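Local coordinates for protein Tae4 (Agrobacterium tumefaciens, PDB 6IJF) that probably cleaves amide bonds in the peptidoglycan of rival bacteria, as an amidase effector delivered by the type VI secretion system, at residues Y44-I54 with G79-L87; F6-D17 with V136-S147. All coordinates share one frame; numbering follows the deposited sequence.

Contact 1. Residues Y44-I54 with G79-L87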
loop_
_atom_site.group_PDB
_atom_site.type_symbol
_atom_site.label_atom_id
_atom_site.label_comp_id
_atom_site.label_asym_id
_atom_site.label_seq_id
_atom_site.Cartn_x
_atom_site.Cartn_y
_atom_site.Cartn_z
ATOM N N TYR C 44 26.847 5.512 3.601
ATOM C CA TYR C 44 26.676 4.100 3.161
ATOM C C TYR C 44 25.233 3.620 3.355
ATOM O O TYR C 44 24.995 2.388 3.270
ATOM C CB TYR C 44 27.708 3.236 3.879
ATOM C CG TYR C 44 29.106 3.609 3.468
ATOM C CD1 TYR C 44 29.640 3.136 2.280
ATOM C CD2 TYR C 44 29.868 4.495 4.220
ATOM C CE1 TYR C 44 30.910 3.504 1.866
ATOM C CE2 TYR C 44 31.146 4.872 3.818
ATOM C CZ TYR C 44 31.667 4.370 2.641
ATOM O OH TYR C 44 32.917 4.703 2.210
ATOM N N HIS C 45 24.289 4.542 3.541
ATOM C CA HIS C 45 22.855 4.170 3.724
ATOM C C HIS C 45 22.321 3.456 2.476
ATOM O O HIS C 45 21.477 2.541 2.643
ATOM C CB HIS C 45 22.020 5.409 4.074
ATOM C CG HIS C 45 22.060 5.727 5.533
ATOM N ND1 HIS C 45 22.001 7.021 6.005
ATOM C CD2 HIS C 45 22.160 4.931 6.626
ATOM C CE1 HIS C 45 22.051 7.005 7.321
ATOM N NE2 HIS C 45 22.158 5.740 7.725
ATOM N N ASN C 46 22.714 3.918 1.288
ATOM C CA ASN C 46 22.126 3.474 -0.000
ATOM C C ASN C 46 22.969 2.310 -0.529
ATOM O O ASN C 46 24.109 2.535 -0.939
ATOM C CB ASN C 46 21.935 4.646 -0.963
ATOM C CG ASN C 46 21.060 5.714 -0.347
ATOM O OD1 ASN C 46 21.441 6.881 -0.324
ATOM N ND2 ASN C 46 19.944 5.310 0.229
ATOM N N THR C 47 22.435 1.094 -0.478
ATOM C CA THR C 47 23.200 -0.167 -0.694
ATOM C C THR C 47 22.982 -0.734 -2.091
ATOM O O THR C 47 23.594 -1.783 -2.379
ATOM C CB THR C 47 22.813 -1.173 0.404
ATOM O OG1 THR C 47 21.425 -1.463 0.224
ATOM C CG2 THR C 47 23.063 -0.643 1.802
ATOM N N CYS C 48 22.179 -0.098 -2.961
ATOM C CA CYS C 48 21.695 -0.766 -4.212
ATOM C C CYS C 48 22.883 -1.162 -5.094
ATOM O O CYS C 48 22.867 -2.301 -5.616
ATOM C CB CYS C 48 20.689 0.081 -4.985
ATOM S SG CYS C 48 21.339 1.626 -5.710
ATOM N N ALA C 49 23.896 -0.292 -5.250
ATOM C CA ALA C 49 25.036 -0.550 -6.163
ATOM C C ALA C 49 26.021 -1.582 -5.553
ATOM O O ALA C 49 26.593 -2.391 -6.330
ATOM C CB ALA C 49 25.750 0.746 -6.518
ATOM N N ILE C 50 26.184 -1.599 -4.232
ATOM C CA ILE C 50 26.910 -2.683 -3.489
ATOM C C ILE C 50 26.259 -4.041 -3.787
ATOM O O ILE C 50 26.962 -5.020 -4.128
ATOM C CB ILE C 50 26.913 -2.393 -1.977
ATOM C CG1 ILE C 50 27.607 -1.072 -1.660
ATOM C CG2 ILE C 50 27.531 -3.544 -1.205
ATOM C CD1 ILE C 50 27.317 -0.549 -0.267
ATOM N N ARG C 51 24.935 -4.107 -3.690
ATOM C CA ARG C 51 24.201 -5.390 -3.846
ATOM C C ARG C 51 24.365 -5.875 -5.288
ATOM O O ARG C 51 24.650 -7.075 -5.502
ATOM C CB ARG C 51 22.742 -5.216 -3.403
ATOM C CG ARG C 51 22.615 -4.904 -1.926
ATOM C CD ARG C 51 21.197 -4.558 -1.495
ATOM N NE ARG C 51 21.123 -4.272 -0.074
ATOM C CZ ARG C 51 20.982 -5.196 0.874
ATOM N NH1 ARG C 51 20.924 -6.476 0.543
ATOM N NH2 ARG C 51 20.859 -4.829 2.134
ATOM N N VAL C 52 24.239 -4.983 -6.279
ATOM C CA VAL C 52 24.412 -5.400 -7.702
ATOM C C VAL C 52 25.884 -5.772 -7.974
ATOM O O VAL C 52 26.111 -6.816 -8.658
ATOM C CB VAL C 52 23.859 -4.360 -8.692
ATOM C CG1 VAL C 52 24.253 -4.722 -10.127
ATOM C CG2 VAL C 52 22.340 -4.235 -8.572
ATOM N N SER C 53 26.846 -5.015 -7.452
ATOM C CA SER C 53 28.306 -5.351 -7.561
ATOM C C SER C 53 28.558 -6.779 -7.066
ATOM O O SER C 53 29.160 -7.579 -7.802
ATOM C CB SER C 53 29.167 -4.384 -6.790
ATOM O OG SER C 53 29.056 -3.072 -7.268
ATOM N N ILE C 54 28.022 -7.135 -5.900
ATOM C CA ILE C 54 28.248 -8.471 -5.262
ATOM C C ILE C 54 27.673 -9.573 -6.152
ATOM O O ILE C 54 28.363 -10.603 -6.350
ATOM C CB ILE C 54 27.670 -8.485 -3.846
ATOM C CG1 ILE C 54 28.553 -7.642 -2.936
ATOM C CG2 ILE C 54 27.510 -9.905 -3.335
ATOM C CD1 ILE C 54 27.915 -7.239 -1.645
ATOM N N GLY C 79 36.324 -5.935 -6.576
ATOM C CA GLY C 79 35.834 -4.538 -6.591
ATOM C C GLY C 79 34.325 -4.419 -6.361
ATOM O O GLY C 79 33.567 -5.287 -6.840
ATOM N N ILE C 80 33.919 -3.403 -5.595
ATOM C CA ILE C 80 32.509 -2.985 -5.331
ATOM C C ILE C 80 32.403 -1.521 -5.770
ATOM O O ILE C 80 33.169 -0.692 -5.238
ATOM C CB ILE C 80 32.125 -3.089 -3.833
ATOM C CG1 ILE C 80 32.119 -4.509 -3.263
ATOM C CG2 ILE C 80 30.803 -2.387 -3.560
ATOM C CD1 ILE C 80 31.389 -5.521 -4.079
ATOM N N GLU C 81 31.446 -1.185 -6.629
ATOM C CA GLU C 81 31.100 0.240 -6.891
ATOM C C GLU C 81 29.944 0.627 -5.980
ATOM O O GLU C 81 28.878 -0.042 -6.039
ATOM C CB GLU C 81 30.762 0.439 -8.369
ATOM C CG GLU C 81 30.439 1.877 -8.743
ATOM C CD GLU C 81 31.458 2.884 -8.201
ATOM O OE1 GLU C 81 32.600 2.891 -8.679
ATOM O OE2 GLU C 81 31.110 3.646 -7.258
ATOM N N VAL C 82 30.124 1.648 -5.155
ATOM C CA VAL C 82 29.094 2.040 -4.141
ATOM C C VAL C 82 28.113 3.045 -4.747
ATOM O O VAL C 82 27.025 3.200 -4.179
ATOM C CB VAL C 82 29.747 2.582 -2.861
ATOM C CG1 VAL C 82 28.775 3.297 -1.939
ATOM C CG2 VAL C 82 30.477 1.467 -2.126
ATOM N N ASN C 83 28.477 3.711 -5.834
ATOM C CA ASN C 83 27.727 4.877 -6.389
ATOM C C ASN C 83 26.880 4.339 -7.534
ATOM O O ASN C 83 27.451 3.744 -8.501
ATOM C CB ASN C 83 28.635 5.999 -6.912
ATOM C CG ASN C 83 27.867 7.198 -7.442
ATOM O OD1 ASN C 83 27.530 8.136 -6.721
ATOM N ND2 ASN C 83 27.656 7.192 -8.728
ATOM N N MET C 84 25.560 4.528 -7.432
ATOM C CA MET C 84 24.627 3.947 -8.426
ATOM C C MET C 84 24.914 4.538 -9.814
ATOM O O MET C 84 24.988 3.765 -10.778
ATOM C CB MET C 84 23.176 4.186 -8.027
ATOM C CG MET C 84 22.207 3.753 -9.093
ATOM S SD MET C 84 21.833 5.154 -10.204
ATOM C CE MET C 84 20.904 4.256 -11.452
ATOM N N ARG C 85 25.134 5.845 -9.907
ATOM C CA ARG C 85 25.402 6.520 -11.223
ATOM C C ARG C 85 26.662 5.913 -11.873
ATOM O O ARG C 85 26.630 5.550 -13.087
ATOM C CB ARG C 85 25.496 8.042 -11.016
ATOM C CG ARG C 85 25.561 8.842 -12.320
ATOM C CD ARG C 85 25.879 10.324 -12.120
ATOM N NE ARG C 85 25.386 10.911 -10.869
ATOM C CZ ARG C 85 24.137 11.330 -10.639
ATOM N NH1 ARG C 85 23.198 11.203 -11.569
ATOM N NH2 ARG C 85 23.824 11.858 -9.462
ATOM N N ARG C 86 27.755 5.794 -11.107
ATOM C CA ARG C 86 29.026 5.212 -11.612
ATOM C C ARG C 86 28.817 3.754 -12.002
ATOM O O ARG C 86 29.310 3.378 -13.078
ATOM C CB ARG C 86 30.155 5.384 -10.585
ATOM C CG ARG C 86 30.619 6.827 -10.470
ATOM C CD ARG C 86 32.109 6.920 -10.168
ATOM N NE ARG C 86 32.347 6.394 -8.846
ATOM C CZ ARG C 86 31.982 6.996 -7.713
ATOM N NH1 ARG C 86 32.259 6.426 -6.551
ATOM N NH2 ARG C 86 31.366 8.168 -7.742
ATOM N N LEU C 87 28.058 2.959 -11.222
ATOM C CA LEU C 87 27.838 1.545 -11.619
ATOM C C LEU C 87 27.037 1.500 -12.927
ATOM O O LEU C 87 27.348 0.657 -13.773
ATOM C CB LEU C 87 27.168 0.753 -10.485
ATOM C CG LEU C 87 26.957 -0.743 -10.775
ATOM C CD1 LEU C 87 28.268 -1.460 -11.054
ATOM C CD2 LEU C 87 26.241 -1.423 -9.624
HETATM O O HOH W 1 25.217 1.239 -3.022
#

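Contact 2. Residues F6-D17 with V136-S147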
loop_
_atom_site.group_PDB
_atom_site.type_symbol
_atom_site.label_atom_id
_atom_site.label_comp_id
_atom_site.label_asym_id
_atom_site.label_seq_id
_atom_site.Cartn_x
_atom_site.Cartn_y
_atom_site.Cartn_z
ATOM N N PHE C 6 21.557 -14.988 -16.365
ATOM C CA PHE C 6 20.663 -14.239 -15.457
ATOM C C PHE C 6 20.343 -15.084 -14.219
ATOM O O PHE C 6 20.321 -14.506 -13.129
ATOM C CB PHE C 6 19.368 -13.802 -16.151
ATOM C CG PHE C 6 18.513 -12.973 -15.232
ATOM C CD1 PHE C 6 18.801 -11.628 -15.031
ATOM C CD2 PHE C 6 17.496 -13.544 -14.506
ATOM C CE1 PHE C 6 18.036 -10.858 -14.178
ATOM C CE2 PHE C 6 16.738 -12.777 -13.630
ATOM C CZ PHE C 6 17.002 -11.423 -13.484
ATOM N N ASP C 7 20.077 -16.392 -14.351
ATOM C CA ASP C 7 19.683 -17.213 -13.174
ATOM C C ASP C 7 20.846 -17.253 -12.190
ATOM O O ASP C 7 20.584 -17.267 -10.982
ATOM C CB ASP C 7 19.205 -18.595 -13.594
ATOM C CG ASP C 7 17.959 -18.493 -14.464
ATOM O OD1 ASP C 7 17.021 -17.753 -14.066
ATOM O OD2 ASP C 7 17.943 -19.121 -15.529
ATOM N N THR C 8 22.086 -17.243 -12.683
ATOM C CA THR C 8 23.298 -17.262 -11.819
ATOM C C THR C 8 23.402 -15.907 -11.118
ATOM O O THR C 8 23.574 -15.873 -9.896
ATOM C CB THR C 8 24.557 -17.586 -12.632
ATOM O OG1 THR C 8 24.375 -18.886 -13.193
ATOM C CG2 THR C 8 25.815 -17.537 -11.801
ATOM N N LEU C 9 23.312 -14.820 -11.880
ATOM C CA LEU C 9 23.387 -13.441 -11.348
ATOM C C LEU C 9 22.352 -13.243 -10.235
ATOM O O LEU C 9 22.733 -12.767 -9.149
ATOM C CB LEU C 9 23.126 -12.494 -12.516
ATOM C CG LEU C 9 23.438 -11.040 -12.219
ATOM C CD1 LEU C 9 24.923 -10.849 -11.875
ATOM C CD2 LEU C 9 23.036 -10.184 -13.421
ATOM N N TYR C 10 21.106 -13.648 -10.478
ATOM C CA TYR C 10 19.960 -13.470 -9.546
ATOM C C TYR C 10 20.178 -14.292 -8.279
ATOM O O TYR C 10 19.996 -13.784 -7.140
ATOM C CB TYR C 10 18.653 -13.850 -10.242
ATOM C CG TYR C 10 17.414 -13.400 -9.511
ATOM C CD1 TYR C 10 16.829 -14.160 -8.508
ATOM C CD2 TYR C 10 16.823 -12.189 -9.836
ATOM C CE1 TYR C 10 15.671 -13.736 -7.861
ATOM C CE2 TYR C 10 15.681 -11.749 -9.198
ATOM C CZ TYR C 10 15.109 -12.515 -8.200
ATOM O OH TYR C 10 14.007 -12.006 -7.581
ATOM N N SER C 11 20.578 -15.556 -8.444
ATOM C CA SER C 11 20.894 -16.466 -7.310
ATOM C C SER C 11 21.976 -15.839 -6.422
ATOM O O SER C 11 22.015 -16.173 -5.231
ATOM C CB SER C 11 21.337 -17.835 -7.793
ATOM O OG SER C 11 22.684 -17.778 -8.277
ATOM N N ASN C 12 22.859 -14.998 -6.971
ATOM C CA ASN C 12 23.979 -14.388 -6.192
ATOM C C ASN C 12 23.622 -13.012 -5.604
ATOM O O ASN C 12 24.506 -12.402 -4.948
ATOM C CB ASN C 12 25.227 -14.305 -7.065
ATOM C CG ASN C 12 25.899 -15.656 -7.224
ATOM O OD1 ASN C 12 26.446 -15.981 -8.291
ATOM N ND2 ASN C 12 25.914 -16.424 -6.149
ATOM N N TYR C 13 22.417 -12.508 -5.849
ATOM C CA TYR C 13 22.038 -11.112 -5.481
ATOM C C TYR C 13 21.477 -11.085 -4.058
ATOM O O TYR C 13 20.480 -11.752 -3.762
ATOM C CB TYR C 13 21.057 -10.522 -6.500
ATOM C CG TYR C 13 20.544 -9.150 -6.110
ATOM C CD1 TYR C 13 21.266 -8.000 -6.382
ATOM C CD2 TYR C 13 19.350 -9.009 -5.422
ATOM C CE1 TYR C 13 20.813 -6.754 -6.001
ATOM C CE2 TYR C 13 18.859 -7.758 -5.069
ATOM C CZ TYR C 13 19.601 -6.625 -5.345
ATOM O OH TYR C 13 19.135 -5.413 -4.911
ATOM N N PRO C 14 22.065 -10.288 -3.140
ATOM C CA PRO C 14 21.471 -10.051 -1.820
ATOM C C PRO C 14 20.452 -8.899 -1.829
ATOM O O PRO C 14 20.796 -7.740 -2.119
ATOM C CB PRO C 14 22.724 -9.749 -0.981
ATOM C CG PRO C 14 23.597 -8.972 -1.924
ATOM C CD PRO C 14 23.318 -9.540 -3.310
ATOM N N SER C 15 19.193 -9.203 -1.534
ATOM C CA SER C 15 18.076 -8.231 -1.618
ATOM C C SER C 15 17.966 -7.419 -0.326
ATOM O O SER C 15 18.213 -7.969 0.768
ATOM C CB SER C 15 16.796 -8.967 -1.958
ATOM O OG SER C 15 15.656 -8.135 -1.772
ATOM N N SER C 16 17.547 -6.153 -0.402
ATOM C CA SER C 16 17.216 -5.318 0.786
ATOM C C SER C 16 15.734 -5.477 1.191
ATOM O O SER C 16 15.300 -4.796 2.153
ATOM C CB SER C 16 17.556 -3.853 0.544
ATOM O OG SER C 16 16.928 -3.393 -0.623
ATOM N N ASP C 17 14.978 -6.331 0.495
ATOM C CA ASP C 17 13.519 -6.518 0.699
ATOM C C ASP C 17 13.313 -7.730 1.600
ATOM O O ASP C 17 13.571 -8.859 1.195
ATOM C CB ASP C 17 12.793 -6.646 -0.635
ATOM C CG ASP C 17 11.287 -6.893 -0.519
ATOM O OD1 ASP C 17 10.772 -7.008 0.587
ATOM O OD2 ASP C 17 10.646 -6.953 -1.545
ATOM N N VAL C 136 15.666 -7.247 -12.348
ATOM C CA VAL C 136 14.204 -7.243 -12.580
ATOM C C VAL C 136 13.829 -8.520 -13.324
ATOM O O VAL C 136 14.619 -8.977 -14.170
ATOM C CB VAL C 136 13.768 -5.964 -13.312
ATOM C CG1 VAL C 136 14.413 -5.806 -14.683
ATOM C CG2 VAL C 136 12.236 -5.882 -13.410
ATOM N N ARG C 137 12.684 -9.081 -12.964
ATOM C CA ARG C 137 12.001 -10.170 -13.705
ATOM C C ARG C 137 10.694 -9.619 -14.270
ATOM O O ARG C 137 9.843 -9.177 -13.480
ATOM C CB ARG C 137 11.717 -11.364 -12.782
ATOM C CG ARG C 137 12.955 -12.077 -12.269
ATOM C CD ARG C 137 12.491 -13.284 -11.431
ATOM N NE ARG C 137 13.630 -14.130 -11.103
ATOM C CZ ARG C 137 14.236 -14.961 -11.939
ATOM N NH1 ARG C 137 13.785 -15.137 -13.169
ATOM N NH2 ARG C 137 15.291 -15.654 -11.534
ATOM N N GLY C 138 10.564 -9.586 -15.592
ATOM C CA GLY C 138 9.294 -9.292 -16.275
ATOM C C GLY C 138 8.343 -10.475 -16.136
ATOM O O GLY C 138 8.788 -11.622 -16.109
ATOM N N GLY C 139 7.076 -10.212 -15.862
ATOM C CA GLY C 139 6.035 -11.250 -15.770
ATOM C C GLY C 139 4.738 -10.713 -16.317
ATOM O O GLY C 139 4.720 -9.529 -16.725
ATOM N N SER C 140 3.704 -11.545 -16.349
ATOM C CA SER C 140 2.383 -11.192 -16.922
ATOM C C SER C 140 1.704 -10.150 -16.026
ATOM O O SER C 140 1.110 -9.200 -16.577
ATOM C CB SER C 140 1.524 -12.424 -17.095
ATOM O OG SER C 140 0.929 -12.394 -18.381
ATOM N N GLU C 141 1.869 -10.286 -14.702
ATOM C CA GLU C 141 1.110 -9.539 -13.661
ATOM C C GLU C 141 1.819 -8.203 -13.359
ATOM O O GLU C 141 1.106 -7.196 -13.130
ATOM C CB GLU C 141 0.977 -10.332 -12.355
ATOM C CG GLU C 141 1.291 -11.828 -12.412
ATOM C CD GLU C 141 2.763 -12.166 -12.173
ATOM O OE1 GLU C 141 3.628 -11.568 -12.899
ATOM O OE2 GLU C 141 3.051 -13.023 -11.265
ATOM N N ALA C 142 3.154 -8.189 -13.341
ATOM C CA ALA C 142 3.948 -7.007 -12.920
ATOM C C ALA C 142 5.420 -7.238 -13.205
ATOM O O ALA C 142 5.823 -8.429 -13.378
ATOM C CB ALA C 142 3.751 -6.727 -11.437
ATOM N N THR C 143 6.188 -6.155 -13.287
ATOM C CA THR C 143 7.665 -6.218 -13.143
ATOM C C THR C 143 7.960 -6.408 -11.653
ATOM O O THR C 143 7.288 -5.757 -10.832
ATOM C CB THR C 143 8.372 -4.991 -13.714
ATOM O OG1 THR C 143 7.786 -3.842 -13.110
ATOM C CG2 THR C 143 8.235 -4.923 -15.217
ATOM N N GLN C 144 8.874 -7.297 -11.335
ATOM C CA GLN C 144 9.312 -7.502 -9.950
ATOM C C GLN C 144 10.822 -7.264 -9.906
ATOM O O GLN C 144 11.590 -8.006 -10.525
ATOM C CB GLN C 144 8.781 -8.822 -9.358
ATOM C CG GLN C 144 7.884 -8.510 -8.143
ATOM C CD GLN C 144 6.681 -9.404 -7.972
ATOM O OE1 GLN C 144 6.203 -9.996 -8.934
ATOM N NE2 GLN C 144 6.197 -9.521 -6.740
ATOM N N CYS C 145 11.204 -6.204 -9.213
ATOM C CA CYS C 145 12.613 -5.929 -8.873
ATOM C C CYS C 145 12.961 -6.754 -7.638
ATOM O O CYS C 145 12.113 -6.925 -6.737
ATOM C CB CYS C 145 12.832 -4.430 -8.730
ATOM S SG CYS C 145 12.474 -3.516 -10.259
ATOM N N ALA C 146 14.207 -7.166 -7.561
ATOM C CA ALA C 146 14.737 -7.980 -6.453
ATOM C C ALA C 146 14.689 -7.199 -5.137
ATOM O O ALA C 146 14.379 -7.830 -4.098
ATOM C CB ALA C 146 16.126 -8.457 -6.800
ATOM N N SER C 147 14.984 -5.894 -5.156
ATOM C CA SER C 147 14.966 -5.028 -3.954
ATOM C C SER C 147 13.839 -3.989 -3.987
ATOM O O SER C 147 13.123 -3.863 -2.971
ATOM C CB SER C 147 16.286 -4.371 -3.747
ATOM O OG SER C 147 17.199 -5.265 -3.198
HETATM O O HOH W 2 12.436 -10.319 -8.898
HETATM O O HOH W 3 14.296 -3.395 -0.539
HETATM O O HOH W 4 11.591 -8.226 -3.903
#

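Contact 1. Residues Y44-I54 with G79-L87
Helix 48-58 lies against the turn joining strand 79-80 to helix 84-92, bringing Ala49 CA to 5.1 Å from Met84 CA and Ser53 CA to 5.3 Å from Ile80 CA. It is consistent with the cysteine-bearing helix of papain-like clan CA enzymes: Cys48 and Val52 face Ile133 of the sheet while 79-87 covers another side, and the position of Cys48 is consistent with its being the nucleophile. Ser53 holds the polar centre of the contact. With OG anti to its carbonyl carbon (chi1 -62°), the hydroxyl donates back to Ala49 O at 2.7 Å. The same OG accepts from Glu81 N at 3.1 Å, in a bond bent to 147° at the hydrogen. Ala49 O also takes Ser53 N, and its two donors arrive from opposite faces of the carbonyl plane. The methyl of Ala49 sits on the turn backbone, CB 3.3 Å from Glu81 O. Leu87 reaches across from helix 84-92, its CD2 branch fitting among Ala49, Val52 and Ser53 and lying 3.5 Å from Ala49 O. On the other flank, Ile80 divides its two branches: CG2 meets Ile50, while CD1 wedges between Ile54 CG1 and Ser53 CB, 3.7 Å from the latter. Val82 CG2 lies by Ile50 CG1, the two branched side chains running alongside each other in one direction, and Phe30 of helix 26-33 adds to the apolar surface around Ile50. Water 1 bridges the backbones, donating to Val82 O at 2.9 Å and to Asn46 O while accepting from Ile50 N. At the head of the helix, Cys48 places SG between its own N and carbonyl carbon (chi1 67°), and the sulfur rests on Met84 CB, with CG only slightly farther off.

Contact 2. Residues F6-D17 with V136-S147
Arg137 offers a guanidinium face to Phe6 and its edge to Tyr10 and Asp7. Over the Tyr10 ring it forms a cation-pi contact, CZ 4.2 Å from the ring centroid and 6° off the normal; the two planes stand 63° apart, so the NE-NH2 edge, NE over the ring centre, meets the ring. Phe6 directs its edge, at CE2, onto a guanidinium face, 3.7 Å from Arg137 CZ, the planes almost perpendicular (89°). The carboxylate of Asp7 is nearly coplanar with the guanidinium and sets OD1 at its edge, a long salt bridge of 3.7 Å to Arg137 NH2, while OD2 hydrogen-bonds Gln162. The Tyr10 hydroxyl hydrogen-bonds His20. The Tyr13 ring lies by Ala146 CB, and its OH accepts from Ser147 OG at 2.6 Å, close to the ring plane. Ser16 N donates to that OG at 3.0 Å, so two hydrogen bonds hold this hydroxyl. Ser15 OG donates a hydrogen bond to Ala146 O at 2.7 Å from above the carbonyl plane and accepts from Asp17 N, making an ST turn. Ser147 N hydrogen-bonds Asp134 OD2, making Ser147 a likely second-shell residue of a probable Cys-His-Asp triad of the papain-like kind.

Overall arrangement
Along the chain the order is 6-17, 44-54, 79-87, 136-147, so contact 2 closes a long loop that encloses contact 1; their centres lie 16 Å apart. Helix 48-58 joins them: its Arg51, on the side turned from 79-87, probably hydrogen-bonds Pro14 O through NH1 (2.9 Å) and packs on the Tyr13 ring. Strand 131-137 of the five-stranded antiparallel sheet is the second link, since Cys48, Val52 and Met84 of contact 1 touch Ile133 while contact 2 holds the strand's end. The contacts thus lie beside a probable Cys-His-Asp site whose cysteine comes from helix 48-58 and whose histidine and aspartate, His132 and Asp134, come from strand 131-137.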